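Local coordinates for protein putative silent information regulator 2,Putative silent information regulator 2 (Leishmania infantum, PDB 5OL0) that removes acetyl groups from protein lysines using NAD as co-substrate, belongs to the zinc-containing sirtuin family and probably regulates gene expression, at residues T58-N63 / R93-W98; A106-I111 / G130-A135; L121-Q126 / E140-A145; A151-E156 / K186-F191; D198-A203 / H224-L229. All blocks are in the same frame, centred on the assembly; numbering follows the deposited sequence.

Interaction 1: residues T58-N63 / R93-W98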
# COMPACT_ATOMS: atom_id res chain seq x y z
N THR A 58 20.87 4.97 4.11
CA THR A 58 20.30 3.72 4.63
C THR A 58 21.25 2.51 4.46
O THR A 58 22.16 2.48 3.59
CB THR A 58 18.90 3.35 4.04
OG1 THR A 58 18.96 3.12 2.61
CG2 THR A 58 17.85 4.42 4.35
N GLY A 59 21.03 1.52 5.33
CA GLY A 59 21.69 0.25 5.23
C GLY A 59 21.18 -0.45 4.00
O GLY A 59 21.95 -1.05 3.27
N ILE A 60 19.87 -0.35 3.76
CA ILE A 60 19.29 -0.99 2.59
C ILE A 60 19.97 -0.55 1.27
O ILE A 60 20.32 -1.40 0.44
CB ILE A 60 17.72 -0.88 2.57
CG1 ILE A 60 17.14 -1.80 1.51
CG2 ILE A 60 17.22 0.53 2.32
CD1 ILE A 60 17.25 -3.25 1.89
N TYR A 61 20.21 0.76 1.09
CA TYR A 61 20.89 1.28 -0.14
C TYR A 61 22.36 0.78 -0.31
O TYR A 61 22.80 0.39 -1.44
CB TYR A 61 20.83 2.80 -0.08
CG TYR A 61 21.50 3.53 -1.20
CD1 TYR A 61 22.89 3.81 -1.16
CD2 TYR A 61 20.76 3.99 -2.28
CE1 TYR A 61 23.49 4.54 -2.18
CE2 TYR A 61 21.35 4.70 -3.30
CZ TYR A 61 22.71 4.98 -3.25
OH TYR A 61 23.26 5.68 -4.28
N ALA A 62 23.10 0.78 0.81
CA ALA A 62 24.51 0.32 0.86
C ALA A 62 24.67 -1.08 0.27
O ALA A 62 25.52 -1.32 -0.58
CB ALA A 62 25.01 0.34 2.31
N ASN A 63 23.82 -1.98 0.74
CA ASN A 63 23.70 -3.33 0.22
C ASN A 63 23.52 -3.37 -1.32
O ASN A 63 24.38 -3.92 -2.02
CB ASN A 63 22.51 -4.01 0.93
CG ASN A 63 22.46 -5.51 0.74
OD1 ASN A 63 23.09 -6.09 -0.16
ND2 ASN A 63 21.69 -6.16 1.60
N ARG A 93 16.57 -9.38 5.25
CA ARG A 93 17.20 -9.27 6.55
C ARG A 93 17.28 -7.83 7.08
O ARG A 93 17.29 -7.62 8.30
CB ARG A 93 18.66 -9.75 6.45
CG ARG A 93 18.90 -11.17 6.80
CD ARG A 93 20.40 -11.44 6.99
NE ARG A 93 21.13 -11.48 5.72
CZ ARG A 93 21.03 -12.45 4.79
NH1 ARG A 93 20.21 -13.50 4.93
NH2 ARG A 93 21.74 -12.37 3.66
N GLU A 94 17.42 -6.86 6.18
CA GLU A 94 17.54 -5.45 6.53
C GLU A 94 16.25 -4.64 6.64
O GLU A 94 16.21 -3.68 7.37
CB GLU A 94 18.54 -4.78 5.57
CG GLU A 94 19.91 -5.44 5.67
CD GLU A 94 20.99 -4.63 5.02
OE1 GLU A 94 20.91 -4.40 3.79
OE2 GLU A 94 21.93 -4.22 5.76
N LEU A 95 15.19 -5.05 5.96
CA LEU A 95 13.96 -4.27 5.95
C LEU A 95 13.14 -4.40 7.20
O LEU A 95 12.36 -3.52 7.47
CB LEU A 95 13.12 -4.63 4.76
CG LEU A 95 13.63 -4.08 3.43
CD1 LEU A 95 13.04 -4.94 2.33
CD2 LEU A 95 13.25 -2.63 3.22
N ASN A 96 13.27 -5.53 7.92
CA ASN A 96 12.59 -5.74 9.21
C ASN A 96 11.07 -5.73 9.09
O ASN A 96 10.40 -5.19 9.94
CB ASN A 96 13.09 -4.69 10.24
CG ASN A 96 14.23 -5.22 11.06
OD1 ASN A 96 14.22 -6.39 11.45
ND2 ASN A 96 15.22 -4.37 11.32
N LEU A 97 10.54 -6.29 8.01
CA LEU A 97 9.12 -6.21 7.72
C LEU A 97 8.30 -7.31 8.38
O LEU A 97 7.11 -7.39 8.14
CB LEU A 97 8.89 -6.26 6.19
CG LEU A 97 9.44 -4.98 5.54
CD1 LEU A 97 9.37 -5.07 4.02
CD2 LEU A 97 8.74 -3.76 6.02
N TRP A 98 8.95 -8.14 9.20
CA TRP A 98 8.29 -9.24 9.92
C TRP A 98 7.28 -8.59 10.81
O TRP A 98 7.61 -7.58 11.44
CB TRP A 98 9.31 -10.02 10.81
CG TRP A 98 10.54 -10.34 10.06
CD1 TRP A 98 11.74 -9.70 10.18
CD2 TRP A 98 10.70 -11.30 8.99
NE1 TRP A 98 12.63 -10.24 9.33
CE2 TRP A 98 12.02 -11.17 8.53
CE3 TRP A 98 9.85 -12.25 8.39
CZ2 TRP A 98 12.57 -11.99 7.52
CZ3 TRP A 98 10.37 -13.06 7.38
CH2 TRP A 98 11.72 -12.92 6.94
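Glu94 gives up 79 Å² to this contact and Ile60 55 Å², more than any other residue, and the two mark its polar and apolar halves. The CG of Glu94 stands anti to its carbonyl carbon (chi1 -60°) and the chain runs extended beyond it, which carries the carboxylate across to the N-terminal part of helix 59-67. There Asn63 ND2 donates to Glu94 OE1 over 2.9 Å, with an N-H...O angle of 158°. The acceptor lies close to the amide plane of Asn63, whereas the donor arrives from above the carboxylate plane, and the two flat groups stand 68° apart. Asn63 ND2 has a stronger partner in Ser90 OG, so two residues of helix 85-95 hold this amide; its high B-factors nevertheless call for caution about its exact pose.

The apolar half depends on the far end of Ile60. Its CD1 methyl reaches Leu95 CG at 4.0 Å and the Glu94 CB methylene at 4.2 Å, while the CA atoms of Ile60 and Glu94 are 6.2 Å apart. Helix 59-67, to which Ile60 belongs, starts right after its N-cap, Thr58. Leu95 lies about 6 Å, side chain to side chain, from Ile128, which probably binds NAD. Such packing of two helices near the cofactor site is consistent with the helical module of the sirtuin small domain.

Interaction 2: residues A106-I111 / G130-A135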
# COMPACT_ATOMS: atom_id res chain seq x y z
N ALA A 106 -0.59 7.28 11.70
CA ALA A 106 -1.85 8.01 11.68
C ALA A 106 -2.71 7.65 10.45
O ALA A 106 -3.90 7.41 10.59
CB ALA A 106 -1.56 9.50 11.74
N VAL A 107 -2.11 7.51 9.28
CA VAL A 107 -2.88 7.08 8.10
C VAL A 107 -3.55 5.71 8.38
O VAL A 107 -4.73 5.51 8.08
CB VAL A 107 -1.95 6.97 6.87
CG1 VAL A 107 -2.59 6.16 5.75
CG2 VAL A 107 -1.54 8.35 6.35
N HIS A 108 -2.77 4.76 8.87
CA HIS A 108 -3.27 3.42 9.11
C HIS A 108 -4.46 3.35 10.13
O HIS A 108 -5.51 2.62 9.95
CB HIS A 108 -2.12 2.48 9.52
CG HIS A 108 -1.01 2.38 8.51
ND1 HIS A 108 -1.08 1.57 7.40
CD2 HIS A 108 0.21 2.97 8.46
CE1 HIS A 108 0.04 1.68 6.71
NE2 HIS A 108 0.84 2.51 7.33
N HIS A 109 -4.28 4.06 11.23
CA HIS A 109 -5.33 4.20 12.23
C HIS A 109 -6.55 4.92 11.62
O HIS A 109 -7.65 4.56 11.93
CB HIS A 109 -4.81 4.99 13.44
CG HIS A 109 -3.83 4.21 14.27
ND1 HIS A 109 -4.13 2.98 14.78
CD2 HIS A 109 -2.56 4.49 14.65
CE1 HIS A 109 -3.09 2.53 15.46
NE2 HIS A 109 -2.14 3.44 15.42
N PHE A 110 -6.32 5.93 10.80
CA PHE A 110 -7.44 6.61 10.15
C PHE A 110 -8.31 5.65 9.35
O PHE A 110 -9.51 5.74 9.36
CB PHE A 110 -6.94 7.77 9.28
CG PHE A 110 -8.03 8.54 8.60
CD1 PHE A 110 -8.89 9.34 9.33
CD2 PHE A 110 -8.19 8.50 7.21
CE1 PHE A 110 -9.91 10.05 8.73
CE2 PHE A 110 -9.19 9.25 6.59
CZ PHE A 110 -10.08 10.01 7.35
N ILE A 111 -7.68 4.77 8.59
CA ILE A 111 -8.43 3.86 7.80
C ILE A 111 -9.28 2.94 8.70
O ILE A 111 -10.40 2.56 8.37
CB ILE A 111 -7.44 3.04 6.86
CG1 ILE A 111 -6.73 3.96 5.88
CG2 ILE A 111 -8.22 1.98 6.14
CD1 ILE A 111 -5.60 3.30 5.11
N GLY A 130 2.29 -5.01 6.29
CA GLY A 130 1.21 -5.43 7.19
C GLY A 130 0.64 -4.39 8.18
O GLY A 130 -0.12 -4.73 9.10
N LEU A 131 0.93 -3.11 8.00
CA LEU A 131 0.42 -2.15 8.95
C LEU A 131 -1.05 -1.84 8.93
O LEU A 131 -1.58 -1.39 9.92
CB LEU A 131 1.22 -0.85 8.89
CG LEU A 131 2.68 -1.07 9.17
CD1 LEU A 131 3.51 0.21 8.96
CD2 LEU A 131 2.92 -1.63 10.57
N GLU A 132 -1.72 -2.03 7.82
CA GLU A 132 -3.16 -1.88 7.79
C GLU A 132 -3.80 -2.94 8.74
O GLU A 132 -4.68 -2.62 9.55
CB GLU A 132 -3.71 -2.05 6.38
CG GLU A 132 -3.19 -1.03 5.35
CD GLU A 132 -1.83 -1.42 4.74
OE1 GLU A 132 -1.24 -2.52 5.06
OE2 GLU A 132 -1.32 -0.58 3.99
N LYS A 133 -3.34 -4.18 8.60
CA LYS A 133 -3.73 -5.31 9.46
C LYS A 133 -3.35 -5.02 10.91
O LYS A 133 -4.14 -5.24 11.84
CB LYS A 133 -3.03 -6.60 8.99
CG LYS A 133 -3.47 -7.86 9.72
CD LYS A 133 -2.99 -9.10 8.97
CE LYS A 133 -3.58 -10.37 9.59
NZ LYS A 133 -2.60 -11.17 10.37
N ALA A 134 -2.20 -4.42 11.13
CA ALA A 134 -1.78 -4.08 12.51
C ALA A 134 -2.68 -3.04 13.13
O ALA A 134 -2.90 -3.05 14.32
CB ALA A 134 -0.32 -3.60 12.52
N ALA A 135 -3.25 -2.15 12.31
CA ALA A 135 -4.19 -1.15 12.79
C ALA A 135 -5.63 -1.70 13.00
O ALA A 135 -6.48 -0.92 13.37
CB ALA A 135 -4.23 0.06 11.83
O HOH W 1 -6.13 1.38 15.01
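In the Rossmann-fold domain of this sirtuin, helices 106-116 and 131-134 lie against the same strand, 36-40, and their segments meet chiefly through His108 on one side and Ala135, Glu132 and Leu131 on the other. Evidence for close packing is the CH-pi contact of Leu131: its CB sits over the centre of the His108 ring, 3.6 Å from the centroid and 12° off the ring normal. The ring is brought under that methylene by the first torsion of His108, which sets CG anti to the carbonyl carbon (chi1 -58°).

Glu132 meets the same imidazole differently. Its CG lies at the ring edge, in plane, 3.9 Å from His108 ND1, and its carboxylate is turned 76° from the ring. That carboxylate is engaged by Thr125 OG1, through OE2, while His108 NE2 bonds to Ser45 OG. His108 ND1, buried here, has no polar partner in the model. Leu131 comes two residues after Asp129, whose OD1 accepts from Leu131 N and which probably takes part in NAD binding.

Ala135, in the same segment as helix 131-134, sets its CB 3.4 Å from His108 O on helix 106-116. At the next residue, His109 ND1 lies 4.2 Å from the same Ala135 CB, and a water links the two residues: it is 2.6 Å from His109 ND1, in the plane of that ring, and donates to Ala135 O at 2.8 Å.

Interaction 3: residues L121-Q126 / E140-A145; sequences LRCCTQ and ELLVEA
Leu141 O receives the N-H of Cys123 over 2.8 Å in an almost straight bond (176°), and the same oxygen also takes a CA-H...O contact from Arg122 CA at 3.5 Å. Val143 N then donates to Cys123 O at 2.8 Å and Thr125 N to Val143 O at 2.9 Å, which is the alternating pattern of parallel strands; the axes of 122-125 and 142-144 diverge by only 14°. Together with helix 131-134 they form a beta-alpha-beta crossover at one edge of the Rossmann sheet. The last bond, Ala145 N to Thr125 O, is more bent (141°), as the chain leaves the strand through an inverse gamma turn centred on Glu144 toward His146, probably the proton acceptor.

Side chains reinforce the pairing. Arg122 bends at chi2, laying its guanidinium across Val143, so that CG2 sits 3.2 Å above one face, nearer the rim than the centre. Cys124 SG meets Val143 CB at 4.1 Å. On the Thr125 side of the sheet, Thr125 CG2 packs 3.8 Å from Glu144 CA. Arg122 NH1 forms salt bridges with Asp202 and Asp207 of helix 198-207; its positive charge is therefore probably well compensated, although one face of the group rests on a methyl.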
# COMPACT_ATOMS: atom_id res chain seq x y z
N LEU A 121 -15.33 1.09 1.90
CA LEU A 121 -15.65 0.03 0.96
C LEU A 121 -14.52 -1.03 0.91
O LEU A 121 -14.74 -2.24 0.93
CB LEU A 121 -15.88 0.63 -0.38
CG LEU A 121 -16.16 -0.27 -1.57
CD1 LEU A 121 -17.49 -1.04 -1.44
CD2 LEU A 121 -16.11 0.66 -2.79
N ARG A 122 -13.28 -0.57 0.79
CA ARG A 122 -12.16 -1.51 0.74
C ARG A 122 -10.91 -0.70 0.93
O ARG A 122 -10.85 0.46 0.52
CB ARG A 122 -12.11 -2.22 -0.62
CG ARG A 122 -11.50 -3.63 -0.58
CD ARG A 122 -12.55 -4.60 -0.02
NE ARG A 122 -12.02 -5.97 0.13
CZ ARG A 122 -12.07 -6.91 -0.84
NH1 ARG A 122 -12.56 -6.65 -2.04
NH2 ARG A 122 -11.58 -8.12 -0.62
N CYS A 123 -9.94 -1.31 1.57
CA CYS A 123 -8.61 -0.74 1.64
C CYS A 123 -7.71 -1.65 0.82
O CYS A 123 -7.62 -2.86 1.09
CB CYS A 123 -8.10 -0.70 3.09
SG CYS A 123 -6.38 -0.09 3.16
N CYS A 124 -7.03 -1.09 -0.17
CA CYS A 124 -6.13 -1.87 -1.04
C CYS A 124 -4.76 -1.26 -0.89
O CYS A 124 -4.59 -0.07 -1.20
CB CYS A 124 -6.58 -1.74 -2.48
SG CYS A 124 -8.20 -2.52 -2.88
N THR A 125 -3.79 -2.05 -0.47
CA THR A 125 -2.43 -1.55 -0.19
C THR A 125 -1.44 -2.25 -1.10
O THR A 125 -1.53 -3.43 -1.36
CB THR A 125 -2.06 -1.76 1.28
OG1 THR A 125 -0.75 -1.25 1.54
CG2 THR A 125 -2.12 -3.25 1.73
N GLN A 126 -0.50 -1.52 -1.62
CA GLN A 126 0.62 -2.09 -2.31
C GLN A 126 1.83 -2.26 -1.37
O GLN A 126 2.81 -2.85 -1.77
CB GLN A 126 0.97 -1.26 -3.54
CG GLN A 126 1.40 0.16 -3.37
CD GLN A 126 1.65 0.80 -4.74
OE1 GLN A 126 2.33 0.26 -5.58
NE2 GLN A 126 1.12 1.91 -4.95
N GLU A 140 -12.06 -8.98 5.59
CA GLU A 140 -12.98 -8.77 4.50
C GLU A 140 -12.80 -7.39 3.85
O GLU A 140 -13.07 -7.25 2.67
CB GLU A 140 -14.47 -9.01 4.92
CG GLU A 140 -14.96 -8.14 6.06
CD GLU A 140 -14.80 -8.77 7.47
OE1 GLU A 140 -13.78 -9.47 7.79
OE2 GLU A 140 -15.71 -8.50 8.29
N LEU A 141 -12.29 -6.41 4.59
CA LEU A 141 -12.11 -5.05 4.03
C LEU A 141 -10.68 -4.72 3.54
O LEU A 141 -10.50 -3.79 2.75
CB LEU A 141 -12.56 -4.01 5.03
CG LEU A 141 -14.06 -4.04 5.37
CD1 LEU A 141 -14.37 -2.93 6.36
CD2 LEU A 141 -14.95 -3.91 4.13
N LEU A 142 -9.71 -5.54 3.92
CA LEU A 142 -8.32 -5.30 3.55
C LEU A 142 -7.88 -6.21 2.39
O LEU A 142 -8.06 -7.39 2.47
CB LEU A 142 -7.40 -5.56 4.72
CG LEU A 142 -5.90 -5.49 4.44
CD1 LEU A 142 -5.55 -4.04 4.04
CD2 LEU A 142 -5.12 -5.94 5.69
N VAL A 143 -7.25 -5.61 1.39
CA VAL A 143 -6.55 -6.32 0.32
C VAL A 143 -5.09 -5.94 0.34
O VAL A 143 -4.71 -4.79 0.01
CB VAL A 143 -7.19 -5.96 -0.99
CG1 VAL A 143 -6.47 -6.66 -2.16
CG2 VAL A 143 -8.68 -6.35 -0.93
N GLU A 144 -4.27 -6.92 0.73
CA GLU A 144 -2.80 -6.86 0.65
C GLU A 144 -2.45 -7.27 -0.74
O GLU A 144 -2.15 -8.43 -0.96
CB GLU A 144 -2.15 -7.81 1.70
CG GLU A 144 -2.20 -7.18 3.08
CD GLU A 144 -1.73 -8.04 4.25
OE1 GLU A 144 -1.93 -9.25 4.19
OE2 GLU A 144 -1.21 -7.49 5.26
N ALA A 145 -2.52 -6.34 -1.70
CA ALA A 145 -2.40 -6.71 -3.09
C ALA A 145 -1.04 -7.29 -3.53
O ALA A 145 -0.98 -7.97 -4.55
CB ALA A 145 -2.74 -5.52 -3.97

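Interaction 4: residues A151-E156 / K186-F191; sequences AAACIE and KPNVVF. With ZN (zinc ion), chain E.
Ala152 and Pro187 bring their CA atoms within 3.8 Å of each other, unusually close even for an antiparallel non-hydrogen-bonded pair, and their side chains diverge. The pair belongs to the three-stranded antiparallel sheet of the zinc-binding module, in which strand 151-154 runs between 160-161 and 185-187. Next to it Ala153 and Lys186 form the hydrogen-bonded pair: Ala153 N donates to Lys186 O at 2.9 Å and Lys186 N to Ala153 O at 3.1 Å. Strand 151-154 ends at Cys154, whose SG binds zinc together with Cys157, Cys178 and Cys181.

Ile155 CG2 touches Lys186 CG at 3.6 Å, the two side chains crossing at about a right angle, and Lys186 CD lies over one face of the Phe191 ring, offset toward its rim. A bend at chi4 (69°) then turns NZ to Val189 O and to a salt bridge with Glu194. Beyond it, Val190 O hydrogen-bonds to a modified side chain of the bound peptide.

At the other end Asn188 N donates to Ala151 O at 2.9 Å, and the chain turns away through an inverse gamma turn centred on Asn188. The amide of Asn188 returns across the strand, where one water accepts from Asn188 ND2 at 3.0 Å and donates to Ala152 O at 2.8 Å.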
# COMPACT_ATOMS: atom_id res chain seq x y z
N ALA A 151 3.40 -14.84 6.09
CA ALA A 151 3.36 -16.27 5.73
C ALA A 151 4.41 -16.44 4.63
O ALA A 151 4.94 -15.45 4.13
CB ALA A 151 1.98 -16.68 5.20
N ALA A 152 4.72 -17.69 4.30
CA ALA A 152 5.78 -18.00 3.37
C ALA A 152 5.38 -19.21 2.53
O ALA A 152 4.52 -20.02 2.97
CB ALA A 152 7.08 -18.28 4.14
N ALA A 153 6.04 -19.39 1.39
CA ALA A 153 5.70 -20.51 0.49
C ALA A 153 6.80 -20.74 -0.54
O ALA A 153 7.56 -19.82 -0.88
CB ALA A 153 4.35 -20.24 -0.23
N CYS A 154 6.88 -21.98 -1.03
CA CYS A 154 7.74 -22.31 -2.18
C CYS A 154 7.31 -21.61 -3.46
O CYS A 154 6.15 -21.61 -3.82
CB CYS A 154 7.66 -23.80 -2.47
SG CYS A 154 8.75 -24.33 -3.82
N ILE A 155 8.25 -20.99 -4.16
CA ILE A 155 7.91 -20.33 -5.42
C ILE A 155 7.66 -21.34 -6.57
O ILE A 155 6.99 -20.99 -7.52
CB ILE A 155 8.99 -19.32 -5.89
CG1 ILE A 155 10.23 -20.06 -6.43
CG2 ILE A 155 9.29 -18.28 -4.76
CD1 ILE A 155 11.37 -19.18 -6.85
N GLU A 156 8.23 -22.55 -6.52
CA GLU A 156 8.02 -23.55 -7.59
C GLU A 156 6.66 -24.26 -7.41
O GLU A 156 5.82 -24.19 -8.29
CB GLU A 156 9.19 -24.58 -7.69
CG GLU A 156 10.63 -24.07 -7.97
CD GLU A 156 10.79 -22.92 -8.99
OE1 GLU A 156 9.89 -22.60 -9.83
OE2 GLU A 156 11.89 -22.31 -8.98
N LYS A 186 10.12 -18.14 -0.21
CA LYS A 186 10.11 -16.76 0.19
C LYS A 186 8.85 -16.45 0.95
O LYS A 186 7.85 -17.21 0.84
CB LYS A 186 10.29 -15.82 -1.00
CG LYS A 186 9.23 -15.94 -2.08
CD LYS A 186 9.19 -14.65 -2.89
CE LYS A 186 8.21 -14.79 -4.03
NZ LYS A 186 6.79 -14.86 -3.57
N PRO A 187 8.87 -15.35 1.72
CA PRO A 187 7.61 -14.81 2.25
C PRO A 187 6.66 -14.54 1.13
O PRO A 187 7.11 -14.35 -0.04
CB PRO A 187 8.03 -13.52 2.91
CG PRO A 187 9.44 -13.73 3.27
CD PRO A 187 10.02 -14.53 2.13
N ASN A 188 5.38 -14.53 1.43
CA ASN A 188 4.31 -14.40 0.42
C ASN A 188 4.17 -12.95 0.03
O ASN A 188 3.10 -12.37 0.17
CB ASN A 188 2.96 -15.01 0.90
CG ASN A 188 2.99 -16.56 0.92
OD1 ASN A 188 3.95 -17.18 0.43
ND2 ASN A 188 1.97 -17.18 1.53
N VAL A 189 5.27 -12.35 -0.37
CA VAL A 189 5.26 -11.07 -1.10
C VAL A 189 5.07 -11.39 -2.56
O VAL A 189 5.68 -12.30 -3.05
CB VAL A 189 6.57 -10.31 -0.91
CG1 VAL A 189 6.58 -9.05 -1.76
CG2 VAL A 189 6.69 -9.92 0.54
N VAL A 190 4.19 -10.67 -3.26
CA VAL A 190 4.05 -10.81 -4.70
C VAL A 190 5.28 -10.15 -5.36
O VAL A 190 5.55 -8.96 -5.18
CB VAL A 190 2.73 -10.20 -5.23
CG1 VAL A 190 2.60 -10.42 -6.77
CG2 VAL A 190 1.53 -10.82 -4.55
N PHE A 191 6.04 -10.93 -6.13
CA PHE A 191 7.20 -10.39 -6.84
C PHE A 191 6.79 -10.00 -8.25
O PHE A 191 5.76 -10.51 -8.80
CB PHE A 191 8.31 -11.45 -6.93
CG PHE A 191 9.23 -11.49 -5.73
CD1 PHE A 191 8.78 -11.15 -4.45
CD2 PHE A 191 10.56 -11.87 -5.89
CE1 PHE A 191 9.62 -11.19 -3.37
CE2 PHE A 191 11.40 -11.94 -4.80
CZ PHE A 191 10.94 -11.60 -3.54
ZN ZN E . 8.24 -26.59 -3.64
O HOH W 2 1.80 -20.08 2.44
O HOH W 3 6.04 -17.20 -1.83

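Interaction 5: residues D198-A203 / H224-L229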
# COMPACT_ATOMS: atom_id res chain seq x y z
N ASP A 198 -6.37 -13.19 -5.64
CA ASP A 198 -7.75 -13.07 -6.10
C ASP A 198 -8.48 -11.88 -5.56
O ASP A 198 -9.30 -11.28 -6.23
CB ASP A 198 -8.56 -14.29 -5.59
CG ASP A 198 -8.32 -15.55 -6.38
OD1 ASP A 198 -8.08 -15.48 -7.60
OD2 ASP A 198 -8.47 -16.65 -5.78
N ALA A 199 -8.26 -11.61 -4.28
CA ALA A 199 -8.91 -10.54 -3.63
C ALA A 199 -8.56 -9.18 -4.27
O ALA A 199 -9.37 -8.23 -4.18
CB ALA A 199 -8.54 -10.54 -2.17
N PHE A 200 -7.39 -9.05 -4.88
CA PHE A 200 -7.10 -7.83 -5.67
C PHE A 200 -8.06 -7.69 -6.83
O PHE A 200 -8.64 -6.63 -7.06
CB PHE A 200 -5.66 -7.79 -6.20
CG PHE A 200 -5.47 -6.72 -7.18
CD1 PHE A 200 -5.32 -5.42 -6.76
CD2 PHE A 200 -5.62 -6.98 -8.54
CE1 PHE A 200 -5.21 -4.40 -7.67
CE2 PHE A 200 -5.49 -5.96 -9.45
CZ PHE A 200 -5.28 -4.67 -9.03
N PHE A 201 -8.27 -8.77 -7.56
CA PHE A 201 -9.18 -8.72 -8.73
C PHE A 201 -10.66 -8.51 -8.36
O PHE A 201 -11.40 -7.84 -9.09
CB PHE A 201 -8.95 -9.96 -9.63
CG PHE A 201 -7.57 -9.95 -10.22
CD1 PHE A 201 -7.28 -9.06 -11.25
CD2 PHE A 201 -6.55 -10.73 -9.68
CE1 PHE A 201 -5.99 -8.96 -11.75
CE2 PHE A 201 -5.26 -10.64 -10.17
CZ PHE A 201 -4.98 -9.75 -11.22
N ASP A 202 -11.03 -9.03 -7.20
CA ASP A 202 -12.37 -8.75 -6.58
C ASP A 202 -12.54 -7.25 -6.37
O ASP A 202 -13.50 -6.62 -6.80
CB ASP A 202 -12.43 -9.49 -5.24
CG ASP A 202 -13.78 -9.42 -4.58
OD1 ASP A 202 -14.68 -10.14 -5.04
OD2 ASP A 202 -13.97 -8.61 -3.64
N ALA A 203 -11.50 -6.65 -5.79
CA ALA A 203 -11.53 -5.23 -5.57
C ALA A 203 -11.56 -4.43 -6.87
O ALA A 203 -12.33 -3.53 -7.00
CB ALA A 203 -10.38 -4.82 -4.68
N HIS A 224 1.77 -2.26 -11.76
CA HIS A 224 0.56 -2.71 -12.38
C HIS A 224 0.36 -4.15 -12.06
O HIS A 224 1.34 -4.82 -11.82
CB HIS A 224 0.69 -2.49 -13.90
CG HIS A 224 1.11 -1.11 -14.25
ND1 HIS A 224 0.29 -0.02 -14.03
CD2 HIS A 224 2.27 -0.62 -14.74
CE1 HIS A 224 0.95 1.07 -14.34
NE2 HIS A 224 2.15 0.74 -14.79
N PRO A 225 -0.89 -4.64 -12.00
CA PRO A 225 -2.11 -3.91 -12.28
C PRO A 225 -2.73 -3.00 -11.14
O PRO A 225 -3.78 -2.41 -11.35
CB PRO A 225 -3.08 -5.03 -12.65
CG PRO A 225 -2.64 -6.20 -11.83
CD PRO A 225 -1.14 -6.06 -11.70
N PHE A 226 -2.08 -2.91 -10.00
CA PHE A 226 -2.51 -2.09 -8.88
C PHE A 226 -2.89 -0.68 -9.30
O PHE A 226 -3.94 -0.19 -8.90
CB PHE A 226 -1.40 -1.99 -7.79
CG PHE A 226 -1.88 -1.32 -6.51
CD1 PHE A 226 -2.49 -2.10 -5.49
CD2 PHE A 226 -1.86 0.06 -6.35
CE1 PHE A 226 -2.96 -1.50 -4.32
CE2 PHE A 226 -2.34 0.66 -5.18
CZ PHE A 226 -2.88 -0.12 -4.16
N ALA A 227 -2.08 -0.07 -10.14
CA ALA A 227 -2.35 1.31 -10.58
C ALA A 227 -3.64 1.46 -11.38
O ALA A 227 -4.10 2.57 -11.60
CB ALA A 227 -1.17 1.83 -11.34
N LEU A 228 -4.29 0.37 -11.76
CA LEU A 228 -5.57 0.50 -12.47
C LEU A 228 -6.71 0.87 -11.57
O LEU A 228 -7.73 1.38 -12.05
CB LEU A 228 -5.96 -0.76 -13.17
CG LEU A 228 -5.21 -1.11 -14.44
CD1 LEU A 228 -5.59 -2.53 -14.82
CD2 LEU A 228 -5.64 -0.12 -15.53
N LEU A 229 -6.55 0.61 -10.28
CA LEU A 229 -7.68 0.79 -9.37
C LEU A 229 -8.40 2.13 -9.51
O LEU A 229 -9.60 2.16 -9.71
CB LEU A 229 -7.24 0.53 -7.92
CG LEU A 229 -7.15 -0.94 -7.58
CD1 LEU A 229 -6.32 -1.12 -6.33
CD2 LEU A 229 -8.54 -1.58 -7.37
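Phe200 points its ring from helix 198-207 between Pro225 and Leu229, and each of these meets a different part of the rim. With CG anti to the backbone N (chi1 169°), the ring reaches the 224-229 segment. Pro225 O lies at its edge, near the ring plane, 3.6 Å from Phe200 CZ, while Pro225 CG packs on Phe200 CE2 at 3.7 Å. Around at CE1, Leu229 CD1 comes to 3.7 Å, the two side chains running antiparallel alongside each other, and Phe226 CA lies 3.8 Å from the same carbon. A cis peptide bond precedes Pro225.

Residues 224-229 belong to the loop between strands 213-217 and 239-242 of the Rossmann-fold domain, here packed onto helix 198-207 beside the substrate cleft: His224 makes backbone hydrogen bonds to the bound peptide, and Phe226 lies about 4 Å, side chain to side chain, from Gln126 and Thr219, which probably bind NAD.

Phe201 supports Phe200 within the helix: Phe200 CD2 stands 3.6 Å above the centre of the Phe201 ring. Phe201 CZ also touches Pro225 CG at 4.3 Å. Leu229 is shared in a similar way, its CD1 sitting 3.9 Å above the Phe226 ring plane, toward the rim, and its CD2 meeting the backbone of Ala203.

In the fold
From the N terminus, interaction 1 closes first, folding 93-98 back on 58-63 over a wholly helical and loop stretch of the small domain. Interactions 2 and 3 cross along the chain, since 121-126 lies between the segments of interaction 2 and 130-135 between those of interaction 3; helix 131-134 of interaction 2 links the two strands paired in interaction 3, and the contacts touch directly. Interaction 4 follows in series and closes the zinc-binding module; Trp98 of interaction 1 packs on its Pro187, and Ala145 of interaction 3 on its Val190. Interaction 5 closes last, packing helix 198-207 and a loop against the sheet beside interaction 3, their centres about 9 Å apart.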